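PDB 3WWX: S12 family peptidase from Streptomyces sp. 82F2, which is a D-stereospecific amidohydrolase that probably cleaves amide bonds next to D-amino acid residues with a serine-type, beta-lactamase-like active site. Local coordinates for residues 5-17 and 334-346. Numbering follows the deposited sequence.
Sequences PDHAATQQALEAA and SQKVIEAEFCGTA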
ATOM      1  N   PRO A   5     -27.129   4.866 -12.248  1.00 42.66           N
ATOM      2  CA  PRO A   5     -26.102   5.429 -11.365  1.00 39.93           C
ATOM      3  C   PRO A   5     -25.056   6.222 -12.154  1.00 39.38           C
ATOM      4  O   PRO A   5     -25.063   7.428 -11.892  1.00 47.80           O
ATOM      5  CB  PRO A   5     -25.515   4.198 -10.671  1.00 43.78           C
ATOM      6  CG  PRO A   5     -26.619   3.170 -10.696  1.00 44.14           C
ATOM      7  CD  PRO A   5     -27.689   3.623 -11.694  1.00 39.62           C
ATOM      8  N   ASP A   6     -24.228   5.577 -13.012  1.00 33.33           N
ATOM      9  CA  ASP A   6     -23.448   6.202 -14.138  1.00 41.13           C
ATOM     10  C   ASP A   6     -21.884   6.082 -14.232  1.00 37.40           C
ATOM     11  O   ASP A   6     -21.168   7.091 -14.272  1.00 38.41           O
ATOM     12  CB  ASP A   6     -23.648   7.683 -14.154  1.00 42.74           C
ATOM     13  CG  ASP A   6     -22.761   8.327 -13.176  1.00 47.72           C
ATOM     14  OD1 ASP A   6     -22.624   7.797 -12.053  1.00 51.11           O
ATOM     15  OD2 ASP A   6     -22.141   9.376 -13.505  1.00 54.89           O
ATOM     16  N   HIS A   7     -21.306   4.915 -14.393  1.00 26.51           N
ATOM     17  CA  HIS A   7     -19.832   4.889 -14.339  1.00 20.30           C
ATOM     18  C   HIS A   7     -19.180   4.523 -15.666  1.00 21.50           C
ATOM     19  O   HIS A   7     -18.145   3.870 -15.723  1.00 18.94           O
ATOM     20  CB  HIS A   7     -19.397   4.010 -13.174  1.00 18.67           C
ATOM     21  CG  HIS A   7     -19.804   4.551 -11.835  1.00 15.80           C
ATOM     22  ND1 HIS A   7     -18.925   5.198 -10.996  1.00 15.29           N
ATOM     23  CD2 HIS A   7     -21.003   4.569 -11.205  1.00 15.45           C
ATOM     24  CE1 HIS A   7     -19.553   5.562  -9.894  1.00 12.79           C
ATOM     25  NE2 HIS A   7     -20.820   5.197  -9.996  1.00 15.30           N
ATOM     26  N   ALA A   8     -19.758   5.014 -16.757  1.00 21.62           N
ATOM     27  CA  ALA A   8     -19.357   4.563 -18.089  1.00 21.95           C
ATOM     28  C   ALA A   8     -17.896   4.848 -18.444  1.00 18.43           C
ATOM     29  O   ALA A   8     -17.241   4.024 -19.069  1.00 19.09           O
ATOM     30  CB  ALA A   8     -20.296   5.164 -19.165  1.00 22.91           C
ATOM     31  N   ALA A   9     -17.374   6.009 -18.059  1.00 17.78           N
ATOM     32  CA  ALA A   9     -15.986   6.340 -18.346  1.00 17.26           C
ATOM     33  C   ALA A   9     -15.067   5.360 -17.621  1.00 14.55           C
ATOM     34  O   ALA A   9     -14.021   4.961 -18.142  1.00 17.61           O
ATOM     35  CB  ALA A   9     -15.684   7.756 -17.923  1.00 20.93           C
ATOM     36  N   THR A  10     -15.454   4.987 -16.408  1.00 16.44           N
ATOM     37  CA  THR A  10     -14.607   4.091 -15.622  1.00 14.72           C
ATOM     38  C   THR A  10     -14.595   2.701 -16.252  1.00 14.87           C
ATOM     39  O   THR A  10     -13.541   2.078 -16.341  1.00 14.32           O
ATOM     40  CB  THR A  10     -15.072   4.052 -14.189  1.00 13.96           C
ATOM     41  OG1 THR A  10     -15.273   5.400 -13.754  1.00 15.23           O
ATOM     42  CG2 THR A  10     -14.010   3.379 -13.288  1.00 13.99           C
ATOM     43  N   GLN A  11     -15.751   2.237 -16.702  1.00 16.26           N
ATOM     44  CA  GLN A  11     -15.851   0.985 -17.460  1.00 16.09           C
ATOM     45  C   GLN A  11     -14.940   1.022 -18.686  1.00 17.09           C
ATOM     46  O   GLN A  11     -14.186   0.082 -18.954  1.00 17.21           O
ATOM     47  CB  GLN A  11     -17.299   0.742 -17.873  1.00 18.63           C
ATOM     48  CG  GLN A  11     -17.511  -0.555 -18.652  1.00 17.73           C
ATOM     49  CD  GLN A  11     -17.169  -1.790 -17.831  1.00 17.42           C
ATOM     50  OE1 GLN A  11     -17.614  -1.929 -16.687  1.00 18.63           O
ATOM     51  NE2 GLN A  11     -16.405  -2.708 -18.425  1.00 19.31           N
ATOM     52  N   GLN A  12     -14.978   2.126 -19.421  1.00 18.59           N
ATOM     53  CA  GLN A  12     -14.122   2.306 -20.579  1.00 19.96           C
ATOM     54  C   GLN A  12     -12.644   2.186 -20.209  1.00 17.85           C
ATOM     55  O   GLN A  12     -11.840   1.626 -20.952  1.00 19.52           O
ATOM     56  CB  GLN A  12     -14.410   3.690 -21.172  1.00 21.76           C
ATOM     57  CG  GLN A  12     -14.129   3.890 -22.629  1.00 35.05           C
ATOM     58  CD  GLN A  12     -14.782   5.175 -23.129  1.00 43.72           C
ATOM     59  OE1 GLN A  12     -15.959   5.421 -22.864  1.00 41.61           O
ATOM     60  NE2 GLN A  12     -14.012   6.011 -23.820  1.00 49.47           N
ATOM     61  N   ALA A  13     -12.275   2.729 -19.045  1.00 17.01           N
ATOM     62  CA  ALA A  13     -10.890   2.720 -18.600  1.00 16.11           C
ATOM     63  C   ALA A  13     -10.436   1.301 -18.224  1.00 14.84           C
ATOM     64  O   ALA A  13      -9.290   0.941 -18.437  1.00 16.40           O
ATOM     65  CB  ALA A  13     -10.696   3.681 -17.423  1.00 15.24           C
ATOM     66  N   LEU A  14     -11.348   0.507 -17.694  1.00 13.62           N
ATOM     67  CA  LEU A  14     -11.050  -0.904 -17.457  1.00 14.52           C
ATOM     68  C   LEU A  14     -10.812  -1.618 -18.785  1.00 15.34           C
ATOM     69  O   LEU A  14      -9.877  -2.425 -18.914  1.00 16.07           O
ATOM     70  CB  LEU A  14     -12.185  -1.597 -16.717  1.00 13.72           C
ATOM     71  CG  LEU A  14     -12.503  -1.094 -15.299  1.00 14.57           C
ATOM     72  CD1 LEU A  14     -13.645  -1.860 -14.701  1.00 14.56           C
ATOM     73  CD2 LEU A  14     -11.265  -1.180 -14.406  1.00 13.45           C
ATOM     74  N   GLU A  15     -11.674  -1.337 -19.767  1.00 14.54           N
ATOM     75  CA  GLU A  15     -11.493  -1.929 -21.089  1.00 16.44           C
ATOM     76  C   GLU A  15     -10.162  -1.513 -21.723  1.00 18.00           C
ATOM     77  O   GLU A  15      -9.485  -2.325 -22.364  1.00 17.37           O
ATOM     78  CB  GLU A  15     -12.650  -1.547 -22.010  1.00 19.60           C
ATOM     79  CG  GLU A  15     -14.014  -1.990 -21.535  1.00 19.64           C
ATOM     80  CD  GLU A  15     -14.234  -3.476 -21.585  1.00 32.09           C
ATOM     81  OE1 GLU A  15     -13.347  -4.203 -22.088  1.00 36.10           O
ATOM     82  OE2 GLU A  15     -15.310  -3.927 -21.119  1.00 38.28           O
ATOM     83  N   ALA A  16      -9.748  -0.265 -21.533  1.00 15.85           N
ATOM     84  CA  ALA A  16      -8.444   0.166 -22.034  1.00 17.79           C
ATOM     85  C   ALA A  16      -7.275  -0.600 -21.405  1.00 17.24           C
ATOM     86  O   ALA A  16      -6.286  -0.913 -22.071  1.00 19.75           O
ATOM     87  CB  ALA A  16      -8.259   1.650 -21.845  1.00 20.62           C
ATOM     88  N   ALA A  17      -7.378  -0.877 -20.108  1.00 16.76           N
ATOM     89  CA  ALA A  17      -6.342  -1.645 -19.432  1.00 16.02           C
ATOM     90  C   ALA A  17      -6.220  -3.041 -20.035  1.00 14.25           C
ATOM     91  O   ALA A  17      -5.118  -3.531 -20.273  1.00 16.68           O
ATOM     92  CB  ALA A  17      -6.679  -1.733 -17.945  1.00 14.20           C
ATOM     93  N   SER A 334      -3.340   2.718 -14.280  1.00 16.28           N
ATOM     94  CA  SER A 334      -4.260   2.910 -13.166  1.00 17.05           C
ATOM     95  C   SER A 334      -4.719   4.363 -13.078  1.00 16.57           C
ATOM     96  O   SER A 334      -5.852   4.633 -12.692  1.00 15.19           O
ATOM     97  CB  SER A 334      -3.593   2.461 -11.863  1.00 23.53           C
ATOM     98  OG  SER A 334      -2.425   3.211 -11.633  1.00 29.18           O
ATOM     99  N   GLN A 335      -3.862   5.299 -13.465  1.00 16.14           N
ATOM    100  CA  GLN A 335      -4.246   6.705 -13.418  1.00 15.34           C
ATOM    101  C   GLN A 335      -5.411   6.992 -14.355  1.00 14.54           C
ATOM    102  O   GLN A 335      -6.280   7.815 -14.036  1.00 15.40           O
ATOM    103  CB  GLN A 335      -3.061   7.623 -13.738  1.00 18.66           C
ATOM    104  CG  GLN A 335      -3.269   9.062 -13.295  1.00 17.11           C
ATOM    105  CD  GLN A 335      -3.351   9.213 -11.787  1.00 19.03           C
ATOM    106  OE1 GLN A 335      -2.983   8.317 -11.023  1.00 19.97           O
ATOM    107  NE2 GLN A 335      -3.854  10.358 -11.353  1.00 23.16           N
ATOM    108  N   LYS A 336      -5.470   6.325 -15.506  1.00 15.21           N
ATOM    109  CA  LYS A 336      -6.601   6.501 -16.405  1.00 14.26           C
ATOM    110  C   LYS A 336      -7.925   6.120 -15.731  1.00 15.29           C
ATOM    111  O   LYS A 336      -8.953   6.729 -15.984  1.00 15.30           O
ATOM    112  CB  LYS A 336      -6.420   5.683 -17.684  1.00 15.13           C
ATOM    113  CG  LYS A 336      -5.409   6.236 -18.659  1.00 27.04           C
ATOM    114  CD  LYS A 336      -5.512   5.494 -20.002  1.00 25.81           C
ATOM    115  CE  LYS A 336      -4.485   5.985 -21.001  1.00 40.81           C
ATOM    116  NZ  LYS A 336      -3.103   5.881 -20.465  1.00 46.56           N
ATOM    117  N   VAL A 337      -7.915   5.097 -14.878  1.00 13.37           N
ATOM    118  CA  VAL A 337      -9.128   4.677 -14.195  1.00 13.85           C
ATOM    119  C   VAL A 337      -9.549   5.747 -13.180  1.00 11.95           C
ATOM    120  O   VAL A 337     -10.731   6.067 -13.057  1.00 12.51           O
ATOM    121  CB  VAL A 337      -8.932   3.308 -13.493  1.00 12.92           C
ATOM    122  CG1 VAL A 337     -10.201   2.893 -12.775  1.00 12.21           C
ATOM    123  CG2 VAL A 337      -8.536   2.229 -14.537  1.00 14.24           C
ATOM    124  N   ILE A 338      -8.570   6.288 -12.472  1.00 10.93           N
ATOM    125  CA  ILE A 338      -8.807   7.337 -11.475  1.00 11.78           C
ATOM    126  C   ILE A 338      -9.359   8.595 -12.144  1.00 13.16           C
ATOM    127  O   ILE A 338     -10.361   9.169 -11.685  1.00 12.26           O
ATOM    128  CB  ILE A 338      -7.529   7.635 -10.680  1.00 11.39           C
ATOM    129  CG1 ILE A 338      -7.127   6.410  -9.830  1.00 13.30           C
ATOM    130  CG2 ILE A 338      -7.724   8.842  -9.773  1.00 12.05           C
ATOM    131  CD1 ILE A 338      -5.695   6.462  -9.300  1.00 12.55           C
ATOM    132  N   GLU A 339      -8.736   9.011 -13.241  1.00 13.00           N
ATOM    133  CA  GLU A 339      -9.208  10.179 -13.972  1.00 13.07           C
ATOM    134  C   GLU A 339     -10.604   9.955 -14.536  1.00 12.11           C
ATOM    135  O   GLU A 339     -11.441  10.860 -14.510  1.00 14.44           O
ATOM    136  CB  GLU A 339      -8.229  10.546 -15.086  1.00 14.18           C
ATOM    137  CG  GLU A 339      -7.052  11.343 -14.627  1.00 14.79           C
ATOM    138  CD  GLU A 339      -7.329  12.832 -14.517  1.00 15.07           C
ATOM    139  OE1 GLU A 339      -8.328  13.300 -15.107  1.00 18.32           O
ATOM    140  OE2 GLU A 339      -6.526  13.511 -13.872  1.00 16.54           O
ATOM    141  N   ALA A 340     -10.884   8.760 -15.045  1.00 13.09           N
ATOM    142  CA  ALA A 340     -12.202   8.476 -15.598  1.00 13.85           C
ATOM    143  C   ALA A 340     -13.271   8.609 -14.515  1.00 14.53           C
ATOM    144  O   ALA A 340     -14.317   9.247 -14.699  1.00 15.34           O
ATOM    145  CB  ALA A 340     -12.229   7.100 -16.200  1.00 16.22           C
ATOM    146  N   GLU A 341     -12.997   8.024 -13.360  1.00 12.77           N
ATOM    147  CA  GLU A 341     -13.977   8.010 -12.291  1.00 11.44           C
ATOM    148  C   GLU A 341     -14.200   9.392 -11.697  1.00 11.99           C
ATOM    149  O   GLU A 341     -15.356   9.802 -11.517  1.00 13.53           O
ATOM    150  CB  GLU A 341     -13.547   7.033 -11.196  1.00 11.88           C
ATOM    151  CG  GLU A 341     -14.487   6.980  -9.981  1.00 12.80           C
ATOM    152  CD  GLU A 341     -15.913   6.580 -10.326  1.00 13.55           C
ATOM    153  OE1 GLU A 341     -16.843   7.019  -9.624  1.00 12.40           O
ATOM    154  OE2 GLU A 341     -16.123   5.777 -11.267  1.00 13.40           O
ATOM    155  N   PHE A 342     -13.137  10.105 -11.363  1.00 11.96           N
ATOM    156  CA  PHE A 342     -13.292  11.365 -10.630  1.00 11.61           C
ATOM    157  C   PHE A 342     -13.485  12.580 -11.530  1.00 15.28           C
ATOM    158  O   PHE A 342     -14.015  13.591 -11.076  1.00 15.35           O
ATOM    159  CB  PHE A 342     -12.132  11.576  -9.668  1.00 12.68           C
ATOM    160  CG  PHE A 342     -12.134  10.611  -8.522  1.00 11.71           C
ATOM    161  CD1 PHE A 342     -12.922  10.831  -7.406  1.00 11.73           C
ATOM    162  CD2 PHE A 342     -11.369   9.463  -8.575  1.00 12.11           C
ATOM    163  CE1 PHE A 342     -12.931   9.923  -6.363  1.00 12.47           C
ATOM    164  CE2 PHE A 342     -11.400   8.546  -7.546  1.00 12.23           C
ATOM    165  CZ  PHE A 342     -12.167   8.780  -6.440  1.00 12.22           C
ATOM    166  N   CYS A 343     -13.066  12.480 -12.792  1.00 14.17           N
ATOM    167  CA  CYS A 343     -13.172  13.610 -13.731  1.00 15.15           C
ATOM    168  C   CYS A 343     -13.960  13.299 -14.995  1.00 18.16           C
ATOM    169  O   CYS A 343     -14.206  14.210 -15.799  1.00 20.10           O
ATOM    170  CB  CYS A 343     -11.776  14.108 -14.107  1.00 16.28           C
ATOM    171  SG  CYS A 343     -10.869  14.799 -12.722  1.00 17.67           S
ATOM    172  N   GLY A 344     -14.369  12.042 -15.171  1.00 17.99           N
ATOM    173  CA  GLY A 344     -15.096  11.639 -16.364  1.00 19.85           C
ATOM    174  C   GLY A 344     -14.235  11.627 -17.611  1.00 21.96           C
ATOM    175  O   GLY A 344     -14.758  11.639 -18.726  1.00 27.00           O
ATOM    176  N   THR A 345     -12.918  11.600 -17.428  1.00 21.07           N
ATOM    177  CA  THR A 345     -11.962  11.648 -18.529  1.00 24.66           C
ATOM    178  C   THR A 345     -12.033  10.377 -19.373  1.00 27.83           C
ATOM    179  O   THR A 345     -11.857   9.264 -18.866  1.00 24.47           O
ATOM    180  CB  THR A 345     -10.521  11.827 -18.001  1.00 24.38           C
ATOM    181  OG1 THR A 345     -10.453  12.969 -17.136  1.00 22.53           O
ATOM    182  CG2 THR A 345      -9.532  12.014 -19.153  1.00 26.31           C
ATOM    183  N   ALA A 346     -12.303  10.547 -20.662  1.00 27.71           N
ATOM    184  CA  ALA A 346     -12.287   9.437 -21.602  1.00 32.63           C
ATOM    185  C   ALA A 346     -10.860   8.923 -21.766  1.00 36.99           C
ATOM    186  O   ALA A 346     -10.606   7.719 -21.642  1.00 44.57           O
ATOM    187  CB  ALA A 346     -12.833   9.884 -22.939  1.00 37.84           C
TER
HETATM  188  O   HOH W   1     -12.466   6.576 -19.903  1.00 37.23           O
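Glu341 OE2 is gripped by two donors, from helix 8-17 and its N-cap residue. His7 ND1 donates to Glu341 OE2 at 2.9 Å in a nearly straight bond (N-H...O 171°), lying in the imidazole plane and using the syn lone pair; ring and carboxylate are almost coplanar, 15° apart. Thr10 OG1 donates to the same Glu341 OE2 at 2.7 Å on the anti side, tilted out of the carboxylate plane. Glu341 leaves its helix with CG opposite the backbone N (chi1 178°), then bends at chi2, which carries the carboxylate to both donors. The other oxygen, OE1, is bonded to His320 on strand 320-326, and Trp36 stacks on the His7 ring, so carboxylate and imidazole are both held on the sheet side of the helix pair.

The helices run antiparallel with axes only 7.7 Å apart, a spacing made possible by alanines. Ala340 CB sits between the methyls of Ala9 and Ala13, 3.9 Å from each CB, and comes within 3.4 Å of Ala9 O. Val337 divides its methyls between two residues: CG2 packs on Ala13 CB, CG1 on Thr10 CG2. On the solvent side a water lies within hydrogen-bonding distance of Ala9 O and Ala346 O, bridging helix 8-17 and the C-terminal tail.

The pair brings the N-terminal and C-terminal helices together on one face of the antiparallel sheet of the beta-lactamase-like fold, and the Cys343-Cys294 disulfide ties down the last helix. Sharing a buried carboxylate among His7, Thr10 and His320 probably favours its ionised form and fixes how the terminal helices sit against each other.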